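Long-range contacts in aminotransferase class I and II (Anaerococcus prevotii, PDB 4EMY), which binds pyridoxal 5'-phosphate and probably uses it, as a homodimer, to transfer amino groups in the manner of class I aminotransferases: residues N41-T46 with F379-A384; E153-D158 with N190-S195; V225-F230 with G356-I361; K333-V338 with V394-I399. All blocks are in the same frame, centred on the assembly; numbering follows the deposited sequence.

Overall arrangement
Followed from the N terminus, the chain first lays down residues 41-46, whose partner comes more than 330 residues later: contact 1 closes this longest loop, and contacts 2 and 3 lie wholly within it. Contact 2 closes a short loop, joining the connection after strand 148-152 to the one between strand 179-184 and helix 198-211, before contact 3 opens. Contact 3 then joins the end of strand 218-224 to the chain entering strand 359-362; with contact 2 it reaches the cofactor. Contact 4 crosses both contact 3 and contact 1, fastening helix 315-345 to the beginning of helix 399-411. Contact 1 touches contacts 3 and 4, so the N-terminal segment is packed into the C-terminal part of the subunit.

Contact 1 (N41-T46 with F379-A384); sequences NAALGT and FTIPSA
Asn41 and Phe379 face one another as a parallel bridge, their CA atoms 5.4 Å apart, and both side chains lie on the same face of a two-stranded sheet. Helix 19-34 lies against that face, its Ala27 touching both residues. Pairing runs on into Ala42, whose backbone N gives a hydrogen bond to Phe379 O at 3.1 Å, bent to 136° at the hydrogen. The Ala42 methyl turns to a second neighbour: Ala42 CB is 4.1 Å from Thr380 CG2. Thr380 CB points away, but CG2, beside the backbone N and anti to the carbonyl carbon (OG1 chi1 47°), still touches the methyl. Val394 also packs on Ala42 CB, while Ala390 shares a backbone hydrogen bond with Ala42.

At Ala43 the chain meets Ile381 instead. Ala43 CB lies 4.0 Å from Ile381 CD1, and the outer half of the isoleucine, CG1 and CD1, runs alongside the alanine carbonyl. That carbonyl oxygen has its polar partner in Arg388 NH2, so the isoleucine provides apolar cover beside a satisfied acceptor. After Ala43 the two segments part. Gly45 stands at the centre of an inverse gamma turn and brings the chain against the edges of the Phe357 and Phe358 rings.

A short N-terminal strand added in parallel to a strand from near the C terminus is in keeping with the small domain of fold type I PLP-dependent aminotransferases, in which both chain ends contribute to one domain beside the cofactor site.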
# COMPACT_ATOMS: atom_id res chain seq x y z
N ASN A 41 -27.80 4.01 -12.20
CA ASN A 41 -26.59 4.27 -11.42
C ASN A 41 -25.33 4.24 -12.29
O ASN A 41 -24.71 3.19 -12.46
CB ASN A 41 -26.49 3.26 -10.28
CG ASN A 41 -25.36 3.57 -9.30
OD1 ASN A 41 -24.67 4.59 -9.40
ND2 ASN A 41 -25.17 2.67 -8.35
N ALA A 42 -24.95 5.41 -12.81
CA ALA A 42 -23.84 5.52 -13.74
C ALA A 42 -22.71 6.37 -13.16
O ALA A 42 -22.14 7.22 -13.85
CB ALA A 42 -24.34 6.10 -15.05
N ALA A 43 -22.37 6.09 -11.91
CA ALA A 43 -21.47 6.95 -11.14
C ALA A 43 -20.01 6.46 -11.08
O ALA A 43 -19.10 7.18 -11.50
CB ALA A 43 -22.01 7.15 -9.73
N LEU A 44 -19.80 5.25 -10.57
CA LEU A 44 -18.45 4.76 -10.27
C LEU A 44 -17.93 3.69 -11.24
O LEU A 44 -18.70 2.93 -11.83
CB LEU A 44 -18.36 4.26 -8.83
CG LEU A 44 -18.69 5.21 -7.68
CD1 LEU A 44 -18.45 4.51 -6.35
CD2 LEU A 44 -17.89 6.50 -7.76
N GLY A 45 -16.60 3.64 -11.36
CA GLY A 45 -15.92 2.74 -12.27
C GLY A 45 -15.74 1.32 -11.77
O GLY A 45 -14.63 0.89 -11.44
N THR A 46 -16.84 0.57 -11.70
CA THR A 46 -16.75 -0.85 -11.42
C THR A 46 -17.66 -1.58 -12.38
O THR A 46 -18.81 -1.20 -12.57
CB THR A 46 -17.14 -1.17 -9.97
OG1 THR A 46 -16.33 -0.38 -9.09
CG2 THR A 46 -16.90 -2.62 -9.66
N PHE A 379 -27.81 9.23 -11.99
CA PHE A 379 -26.62 9.65 -11.29
C PHE A 379 -25.37 9.53 -12.15
O PHE A 379 -25.10 8.47 -12.73
CB PHE A 379 -26.47 8.87 -9.99
CG PHE A 379 -27.64 9.01 -9.08
CD1 PHE A 379 -28.69 8.10 -9.13
CD2 PHE A 379 -27.72 10.08 -8.19
CE1 PHE A 379 -29.79 8.24 -8.30
CE2 PHE A 379 -28.82 10.23 -7.36
CZ PHE A 379 -29.85 9.30 -7.41
N THR A 380 -24.64 10.64 -12.25
CA THR A 380 -23.40 10.71 -13.00
C THR A 380 -22.47 11.65 -12.27
O THR A 380 -22.88 12.31 -11.32
CB THR A 380 -23.65 11.24 -14.42
OG1 THR A 380 -24.47 12.40 -14.34
CG2 THR A 380 -24.34 10.20 -15.29
N ILE A 381 -21.21 11.72 -12.70
CA ILE A 381 -20.22 12.58 -12.04
C ILE A 381 -19.96 13.86 -12.85
O ILE A 381 -19.50 13.79 -13.99
CB ILE A 381 -18.89 11.84 -11.76
CG1 ILE A 381 -19.13 10.49 -11.06
CG2 ILE A 381 -17.93 12.72 -10.97
CD1 ILE A 381 -19.87 10.55 -9.74
N PRO A 382 -20.26 15.03 -12.25
CA PRO A 382 -20.03 16.33 -12.88
C PRO A 382 -18.62 16.85 -12.69
O PRO A 382 -17.97 16.55 -11.68
CB PRO A 382 -20.99 17.24 -12.12
CG PRO A 382 -21.05 16.64 -10.75
CD PRO A 382 -20.98 15.16 -10.96
N SER A 383 -18.14 17.62 -13.66
CA SER A 383 -16.91 18.39 -13.50
C SER A 383 -16.99 19.67 -14.32
O SER A 383 -17.94 19.87 -15.08
CB SER A 383 -15.69 17.56 -13.90
OG SER A 383 -15.72 17.27 -15.29
N ALA A 384 -15.98 20.53 -14.17
CA ALA A 384 -15.91 21.79 -14.90
C ALA A 384 -15.92 21.55 -16.41
O ALA A 384 -16.24 22.44 -17.18
CB ALA A 384 -14.66 22.56 -14.50

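Contact 2 (E153-D158 with N190-S195); sequences EFFTDD and NPTGYS. With PLP (pyridoxal-5'-phosphate), chain E.
Phe155 meets Tyr194 edge to face: the two ring planes stand at 90°, with centroids 5.3 Å apart, and Phe155 CE1 comes down over one face of the tyrosine, 3.6 Å from Tyr194 CG. The neighbouring corner of the same edge is used on Thr192, where Phe155 CZ lies 3.5 Å from Thr192 CG2. One phenylalanine edge thus fills the angle between a methyl and an aromatic face. Phe155 is itself backed by its sequence neighbour, since Phe154 CG sits over the centre of one of its faces. Phe154 adds a looser touch, its CE2 being 4.2 Å from Tyr194 CD2.

The polar groups of the second segment each have their own partners. With OG1 placed between its backbone N and carbonyl carbon (chi1 68°), Thr192 accepts from Tyr194 N at 3.1 Å, nearly straight at 161°, an ST turn that fixes the bend carrying both side chains; the same oxygen is also hydrogen-bonded to Asn189 OD1. Tyr194 OH pairs with Glu200. At the start of the segment, before a cis peptide bond to Pro191, Asn190 ND2 donates to PLP O3 at 2.7 Å, while Asn190 OD1 is held by Arg388.

Residues 153-158 directly follow strand 148-152 of the large mixed sheet, and 190-195 lie in the loop after strand 179-184. Strand 127-131 runs between those two strands, and its last residue, His131, stacks on Phe154, so the aromatic group is tied to the end of that strand before the chain enters helices 163-176 and 198-211.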
# COMPACT_ATOMS: atom_id res chain seq x y z
N GLU A 153 -4.47 21.58 -22.49
CA GLU A 153 -5.73 21.25 -23.17
C GLU A 153 -5.63 19.95 -23.96
O GLU A 153 -5.01 19.91 -25.02
CB GLU A 153 -6.16 22.40 -24.10
CG GLU A 153 -6.58 23.67 -23.38
CD GLU A 153 -6.43 24.91 -24.26
OE1 GLU A 153 -5.48 25.70 -24.02
OE2 GLU A 153 -7.24 25.10 -25.19
N PHE A 154 -6.24 18.90 -23.43
CA PHE A 154 -6.26 17.55 -24.02
C PHE A 154 -6.58 17.53 -25.51
O PHE A 154 -5.79 17.02 -26.31
CB PHE A 154 -7.32 16.69 -23.29
CG PHE A 154 -7.01 15.22 -23.25
CD1 PHE A 154 -7.60 14.41 -22.28
CD2 PHE A 154 -6.14 14.63 -24.16
CE1 PHE A 154 -7.34 13.06 -22.23
CE2 PHE A 154 -5.87 13.27 -24.11
CZ PHE A 154 -6.47 12.48 -23.14
N PHE A 155 -7.73 18.09 -25.88
CA PHE A 155 -8.30 17.89 -27.21
C PHE A 155 -8.25 19.14 -28.09
O PHE A 155 -8.09 20.26 -27.61
CB PHE A 155 -9.76 17.44 -27.10
CG PHE A 155 -9.96 16.22 -26.24
CD1 PHE A 155 -9.57 14.96 -26.69
CD2 PHE A 155 -10.56 16.32 -24.99
CE1 PHE A 155 -9.77 13.83 -25.90
CE2 PHE A 155 -10.76 15.20 -24.21
CZ PHE A 155 -10.36 13.96 -24.66
N THR A 156 -8.40 18.91 -29.39
CA THR A 156 -8.63 19.99 -30.34
C THR A 156 -10.13 20.13 -30.49
O THR A 156 -10.88 19.35 -29.91
CB THR A 156 -7.99 19.69 -31.72
OG1 THR A 156 -8.53 18.46 -32.24
CG2 THR A 156 -6.47 19.58 -31.59
N ASP A 157 -10.58 21.12 -31.25
CA ASP A 157 -12.01 21.32 -31.48
C ASP A 157 -12.67 20.13 -32.19
O ASP A 157 -13.88 19.95 -32.11
CB ASP A 157 -12.26 22.64 -32.22
CG ASP A 157 -12.05 23.86 -31.33
OD1 ASP A 157 -11.87 23.69 -30.10
OD2 ASP A 157 -12.07 25.00 -31.86
N ASP A 158 -11.85 19.32 -32.85
CA ASP A 158 -12.29 18.09 -33.51
C ASP A 158 -12.15 16.84 -32.62
O ASP A 158 -12.46 15.72 -33.04
CB ASP A 158 -11.56 17.90 -34.84
CG ASP A 158 -12.12 18.77 -35.95
OD1 ASP A 158 -13.21 19.37 -35.75
OD2 ASP A 158 -11.49 18.86 -37.02
N ASN A 190 -9.77 7.66 -18.38
CA ASN A 190 -10.75 8.10 -17.42
C ASN A 190 -10.50 9.61 -17.19
O ASN A 190 -9.41 9.99 -16.74
CB ASN A 190 -10.59 7.27 -16.14
CG ASN A 190 -11.30 7.87 -14.94
OD1 ASN A 190 -12.39 8.43 -15.05
ND2 ASN A 190 -10.70 7.72 -13.78
N PRO A 191 -11.50 10.48 -17.46
CA PRO A 191 -12.94 10.30 -17.73
C PRO A 191 -13.41 10.12 -19.19
O PRO A 191 -14.48 9.55 -19.42
CB PRO A 191 -13.54 11.61 -17.19
CG PRO A 191 -12.46 12.62 -17.31
CD PRO A 191 -11.14 11.91 -17.41
N THR A 192 -12.62 10.61 -20.15
CA THR A 192 -13.11 10.84 -21.52
C THR A 192 -13.47 9.59 -22.32
O THR A 192 -14.44 9.61 -23.08
CB THR A 192 -12.11 11.67 -22.33
OG1 THR A 192 -10.92 10.90 -22.55
CG2 THR A 192 -11.76 12.93 -21.58
N GLY A 193 -12.69 8.53 -22.17
CA GLY A 193 -12.85 7.31 -22.96
C GLY A 193 -12.00 7.35 -24.22
O GLY A 193 -12.07 6.45 -25.06
N TYR A 194 -11.18 8.39 -24.33
CA TYR A 194 -10.33 8.60 -25.49
C TYR A 194 -9.07 7.75 -25.46
O TYR A 194 -8.54 7.47 -24.39
CB TYR A 194 -9.93 10.08 -25.59
CG TYR A 194 -9.21 10.42 -26.86
CD1 TYR A 194 -9.89 10.45 -28.08
CD2 TYR A 194 -7.85 10.72 -26.86
CE1 TYR A 194 -9.24 10.76 -29.26
CE2 TYR A 194 -7.19 11.04 -28.03
CZ TYR A 194 -7.89 11.06 -29.23
OH TYR A 194 -7.25 11.37 -30.42
N SER A 195 -8.60 7.36 -26.64
CA SER A 195 -7.28 6.76 -26.78
C SER A 195 -6.48 7.55 -27.82
O SER A 195 -6.98 7.82 -28.91
CB SER A 195 -7.38 5.30 -27.20
OG SER A 195 -8.17 4.54 -26.30
N1 PLP E . -5.67 4.91 -13.01
C2 PLP E . -6.86 5.39 -13.54
C2A PLP E . -6.84 6.30 -14.73
C3 PLP E . -8.08 5.02 -12.98
O3 PLP E . -9.24 5.49 -13.51
C4 PLP E . -8.13 4.18 -11.88
C4A PLP E . -9.27 4.41 -10.93
O4A PLP E . -10.28 3.71 -10.97
C5 PLP E . -6.93 3.70 -11.36
C6 PLP E . -5.70 4.07 -11.92
C5A PLP E . -6.98 2.79 -10.14
O4P PLP E . -5.99 1.79 -10.15
P PLP E . -5.91 0.84 -8.87
O1P PLP E . -5.06 1.56 -7.86
O2P PLP E . -5.33 -0.49 -9.30
O3P PLP E . -7.28 0.62 -8.28

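Contact 3 (V225-F230 with G356-I361). With PLP (pyridoxal-5'-phosphate), chain E.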
# COMPACT_ATOMS: atom_id res chain seq x y z
N VAL A 225 -1.96 2.63 -17.85
CA VAL A 225 -2.61 1.68 -18.73
C VAL A 225 -3.53 0.72 -17.97
O VAL A 225 -3.59 -0.48 -18.25
CB VAL A 225 -1.59 0.92 -19.60
CG1 VAL A 225 -0.82 1.90 -20.47
CG2 VAL A 225 -0.62 0.11 -18.74
N ALA A 226 -4.26 1.26 -16.99
CA ALA A 226 -5.20 0.48 -16.21
C ALA A 226 -6.33 -0.14 -17.06
O ALA A 226 -6.70 -1.29 -16.86
CB ALA A 226 -5.79 1.32 -15.09
N TYR A 227 -6.85 0.63 -18.02
CA TYR A 227 -7.96 0.18 -18.85
C TYR A 227 -7.49 -0.38 -20.19
O TYR A 227 -8.24 -0.39 -21.17
CB TYR A 227 -8.97 1.31 -19.07
CG TYR A 227 -9.49 1.94 -17.80
CD1 TYR A 227 -10.54 1.35 -17.08
CD2 TYR A 227 -8.94 3.11 -17.31
CE1 TYR A 227 -11.02 1.92 -15.91
CE2 TYR A 227 -9.42 3.70 -16.15
CZ TYR A 227 -10.45 3.10 -15.45
OH TYR A 227 -10.90 3.69 -14.30
N LEU A 228 -6.25 -0.85 -20.22
CA LEU A 228 -5.64 -1.41 -21.42
C LEU A 228 -6.50 -2.49 -22.08
O LEU A 228 -6.78 -2.42 -23.28
CB LEU A 228 -4.26 -1.98 -21.10
CG LEU A 228 -3.42 -2.53 -22.25
CD1 LEU A 228 -2.72 -1.39 -22.99
CD2 LEU A 228 -2.41 -3.52 -21.69
N GLU A 229 -6.93 -3.47 -21.30
CA GLU A 229 -7.67 -4.60 -21.85
C GLU A 229 -9.09 -4.24 -22.32
O GLU A 229 -9.77 -5.06 -22.95
CB GLU A 229 -7.73 -5.74 -20.83
CG GLU A 229 -6.36 -6.24 -20.40
CD GLU A 229 -5.75 -7.26 -21.36
OE1 GLU A 229 -5.39 -8.36 -20.88
OE2 GLU A 229 -5.64 -6.97 -22.57
N PHE A 230 -9.51 -3.01 -22.04
CA PHE A 230 -10.86 -2.57 -22.38
C PHE A 230 -10.81 -1.44 -23.39
O PHE A 230 -11.65 -0.54 -23.37
CB PHE A 230 -11.62 -2.15 -21.11
CG PHE A 230 -11.74 -3.24 -20.09
CD1 PHE A 230 -12.74 -4.19 -20.19
CD2 PHE A 230 -10.85 -3.32 -19.03
CE1 PHE A 230 -12.86 -5.20 -19.25
CE2 PHE A 230 -10.95 -4.33 -18.08
CZ PHE A 230 -11.96 -5.27 -18.20
N GLY A 356 -12.33 2.07 -22.36
CA GLY A 356 -12.47 2.54 -20.99
C GLY A 356 -13.79 2.20 -20.32
O GLY A 356 -14.63 1.47 -20.88
N PHE A 357 -13.98 2.74 -19.12
CA PHE A 357 -15.16 2.47 -18.29
C PHE A 357 -16.20 3.57 -18.39
O PHE A 357 -17.32 3.43 -17.87
CB PHE A 357 -14.75 2.30 -16.82
CG PHE A 357 -14.43 0.88 -16.43
CD1 PHE A 357 -13.97 -0.05 -17.36
CD2 PHE A 357 -14.56 0.48 -15.10
CE1 PHE A 357 -13.68 -1.35 -16.99
CE2 PHE A 357 -14.27 -0.82 -14.72
CZ PHE A 357 -13.81 -1.73 -15.66
N PHE A 358 -15.84 4.67 -19.05
CA PHE A 358 -16.66 5.86 -19.04
C PHE A 358 -16.76 6.46 -20.43
O PHE A 358 -15.80 6.41 -21.19
CB PHE A 358 -16.06 6.92 -18.11
CG PHE A 358 -15.61 6.39 -16.78
CD1 PHE A 358 -14.28 6.00 -16.59
CD2 PHE A 358 -16.49 6.30 -15.71
CE1 PHE A 358 -13.85 5.52 -15.36
CE2 PHE A 358 -16.07 5.82 -14.48
CZ PHE A 358 -14.74 5.43 -14.31
N THR A 359 -17.94 7.00 -20.74
CA THR A 359 -18.15 7.86 -21.90
C THR A 359 -18.35 9.27 -21.37
O THR A 359 -18.83 9.45 -20.25
CB THR A 359 -19.41 7.47 -22.69
OG1 THR A 359 -20.53 7.44 -21.81
CG2 THR A 359 -19.24 6.12 -23.35
N PHE A 360 -18.00 10.28 -22.16
CA PHE A 360 -18.01 11.64 -21.64
C PHE A 360 -18.79 12.62 -22.50
O PHE A 360 -18.56 12.74 -23.70
CB PHE A 360 -16.58 12.15 -21.43
CG PHE A 360 -16.47 13.30 -20.48
CD1 PHE A 360 -16.47 14.61 -20.93
CD2 PHE A 360 -16.35 13.07 -19.11
CE1 PHE A 360 -16.35 15.67 -20.05
CE2 PHE A 360 -16.23 14.12 -18.22
CZ PHE A 360 -16.23 15.42 -18.69
N ILE A 361 -19.72 13.32 -21.85
CA ILE A 361 -20.46 14.40 -22.47
C ILE A 361 -19.86 15.74 -22.04
O ILE A 361 -19.95 16.13 -20.87
CB ILE A 361 -21.97 14.32 -22.13
CG1 ILE A 361 -22.67 13.30 -23.03
CG2 ILE A 361 -22.65 15.66 -22.37
CD1 ILE A 361 -22.55 11.87 -22.58
N1 PLP E . -5.67 4.91 -13.01
C2 PLP E . -6.86 5.39 -13.54
C2A PLP E . -6.84 6.30 -14.73
C3 PLP E . -8.08 5.02 -12.98
O3 PLP E . -9.24 5.49 -13.51
C4 PLP E . -8.13 4.18 -11.88
C4A PLP E . -9.27 4.41 -10.93
O4A PLP E . -10.28 3.71 -10.97
C5 PLP E . -6.93 3.70 -11.36
C6 PLP E . -5.70 4.07 -11.92
C5A PLP E . -6.98 2.79 -10.14
O4P PLP E . -5.99 1.79 -10.15
P PLP E . -5.91 0.84 -8.87
O1P PLP E . -5.06 1.56 -7.86
O2P PLP E . -5.33 -0.49 -9.30
O3P PLP E . -7.28 0.62 -8.28
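This contact belongs to the cofactor site of a fold type I aminotransferase: Tyr227, whose hydroxyl meets the pyridoxal phosphate, is packed against Phe357 and Phe358 at the entrance to strand 359-362. Together with Phe230, Tyr227 and Phe357 form an aromatic cluster. The tyrosine and Phe357 side chains cross at about a right angle. Tyr227 CE1 stands over one face of Phe357, 3.6 Å from its CG, and the ring planes are inclined at 55°, an oblique meeting. Phe357 in turn presents its own edge to Phe230; CE1 lies over the middle of the Phe230 ring, with centroids 5.4 Å apart and planes at 72°.

One backbone bond fastens the segments, Gly356 N to Phe230 O at 2.9 Å. Gly356 CA also rests against Tyr227 CB. Phe358 reaches the far end of the tyrosine by its edge, with CE1 beside the hydroxyl, while Arg388 makes a cation-pi contact with the Phe358 ring. Packing along the ring and at its end probably helps to set the direction of the phenol.

Tyr227 CG lies anti to the carbonyl carbon (chi1 -55°), and the ring extends from there toward the cofactor. Tyr227 OH and PLP O3 are hydrogen-bonded at 2.6 Å, and O3 lies in the plane of the tyrosine ring.

Contact 4 (K333-V338 with V394-I399); sequences KSRADV and VGEEKI
Ser334 and Glu396 make the direct polar link: Ser334 OG donates to Glu396 OE1 at 2.7 Å, meeting the carboxylate oxygen almost along its C-O axis. Glu396 reaches the helix with an extended chain, its CG anti to the backbone N (chi1 -157°).

Arg335 contributes mainly by laying one face of its guanidinium over backbone, the Val394 carbonyl and Gly395, with Arg335 CZ 4.2 Å from Gly395 CA. Although Val394 O is close, the angle is wrong for a hydrogen bond. NH2 bonds to Leu48 O of another loop and NH1 to Ile391 O, just before the second segment, so the buried arginine joins several pieces of chain.

Apolar contacts centre on Val338, one turn along the helix from Ser334. Its two methyls divide the work: Val338 CG1 packs 3.7 Å from Ile399 CB, and Val338 CG2 lies 3.6 Å from Glu396 CG, so the glutamate is apolar in its stem and polar at its end. Ile399 CD1 extends to the Arg335 carbonyl.

Backbone bonds shape the second segment, Lys398 N to Gly395 O and Ile399 N to Glu396 O at 3.1 Å, winding the chain into its last helix. Far from the cofactor, this is packing within what is probably the small domain of this class I aminotransferase, joining one side of helix 315-345 to the turn that begins helix 399-411.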
# COMPACT_ATOMS: atom_id res chain seq x y z
N LYS A 333 -18.03 -3.29 -24.72
CA LYS A 333 -18.02 -2.55 -25.99
C LYS A 333 -19.44 -2.37 -26.57
O LYS A 333 -19.80 -1.28 -27.01
CB LYS A 333 -17.08 -3.19 -27.02
CG LYS A 333 -16.79 -2.29 -28.23
CD LYS A 333 -15.94 -2.98 -29.29
CE LYS A 333 -16.71 -4.05 -30.07
NZ LYS A 333 -17.63 -3.49 -31.10
N SER A 334 -20.24 -3.43 -26.54
CA SER A 334 -21.59 -3.33 -27.10
C SER A 334 -22.47 -2.39 -26.27
O SER A 334 -23.51 -1.94 -26.75
CB SER A 334 -22.22 -4.71 -27.25
OG SER A 334 -22.68 -5.18 -26.00
N ARG A 335 -22.05 -2.09 -25.04
CA ARG A 335 -22.70 -1.06 -24.23
C ARG A 335 -22.33 0.31 -24.75
O ARG A 335 -23.15 1.23 -24.76
CB ARG A 335 -22.30 -1.16 -22.77
CG ARG A 335 -23.00 -2.24 -21.97
CD ARG A 335 -22.62 -2.09 -20.51
NE ARG A 335 -22.99 -3.25 -19.71
CZ ARG A 335 -22.90 -3.30 -18.39
NH1 ARG A 335 -22.46 -2.25 -17.71
NH2 ARG A 335 -23.26 -4.41 -17.74
N ALA A 336 -21.07 0.45 -25.16
CA ALA A 336 -20.57 1.70 -25.72
C ALA A 336 -21.19 1.94 -27.10
O ALA A 336 -21.45 3.09 -27.48
CB ALA A 336 -19.06 1.69 -25.81
N ASP A 337 -21.44 0.85 -27.83
CA ASP A 337 -22.10 0.93 -29.13
C ASP A 337 -23.51 1.48 -29.00
O ASP A 337 -23.93 2.33 -29.78
CB ASP A 337 -22.12 -0.44 -29.80
CG ASP A 337 -20.76 -0.86 -30.32
OD1 ASP A 337 -19.96 0.02 -30.69
OD2 ASP A 337 -20.49 -2.08 -30.37
N VAL A 338 -24.24 0.99 -28.00
CA VAL A 338 -25.60 1.45 -27.75
C VAL A 338 -25.57 2.91 -27.34
O VAL A 338 -26.40 3.70 -27.79
CB VAL A 338 -26.33 0.55 -26.72
CG1 VAL A 338 -27.67 1.14 -26.33
CG2 VAL A 338 -26.53 -0.84 -27.30
N VAL A 394 -24.00 0.54 -15.93
CA VAL A 394 -25.39 0.45 -16.39
C VAL A 394 -25.54 -0.54 -17.54
O VAL A 394 -24.66 -0.65 -18.40
CB VAL A 394 -26.00 1.84 -16.70
CG1 VAL A 394 -25.30 2.92 -15.89
CG2 VAL A 394 -25.92 2.18 -18.17
N GLY A 395 -26.66 -1.26 -17.54
CA GLY A 395 -26.94 -2.30 -18.52
C GLY A 395 -27.45 -1.77 -19.85
O GLY A 395 -28.14 -0.76 -19.90
N GLU A 396 -27.09 -2.49 -20.91
CA GLU A 396 -27.44 -2.16 -22.29
C GLU A 396 -28.84 -1.53 -22.47
O GLU A 396 -28.96 -0.44 -23.03
CB GLU A 396 -27.30 -3.42 -23.16
CG GLU A 396 -27.09 -3.18 -24.64
CD GLU A 396 -26.32 -4.31 -25.31
OE1 GLU A 396 -25.08 -4.32 -25.21
OE2 GLU A 396 -26.96 -5.17 -25.94
N GLU A 397 -29.88 -2.21 -21.99
CA GLU A 397 -31.26 -1.79 -22.22
C GLU A 397 -31.64 -0.43 -21.60
O GLU A 397 -32.59 0.21 -22.05
CB GLU A 397 -32.26 -2.89 -21.81
CG GLU A 397 -32.44 -3.10 -20.31
CD GLU A 397 -31.49 -4.14 -19.71
OE1 GLU A 397 -30.28 -4.17 -20.05
OE2 GLU A 397 -31.97 -4.94 -18.87
N LYS A 398 -30.88 0.02 -20.61
CA LYS A 398 -31.14 1.32 -19.98
C LYS A 398 -30.43 2.49 -20.66
O LYS A 398 -30.80 3.64 -20.44
CB LYS A 398 -30.77 1.29 -18.50
CG LYS A 398 -31.76 0.57 -17.61
CD LYS A 398 -31.36 0.76 -16.15
CE LYS A 398 -32.06 -0.22 -15.23
NZ LYS A 398 -31.40 -0.21 -13.89
N ILE A 399 -29.42 2.20 -21.47
CA ILE A 399 -28.60 3.25 -22.09
C ILE A 399 -29.42 4.26 -22.92
O ILE A 399 -29.23 5.47 -22.77
CB ILE A 399 -27.44 2.69 -22.96
CG1 ILE A 399 -26.71 1.53 -22.24
CG2 ILE A 399 -26.47 3.79 -23.35
CD1 ILE A 399 -25.44 1.91 -21.53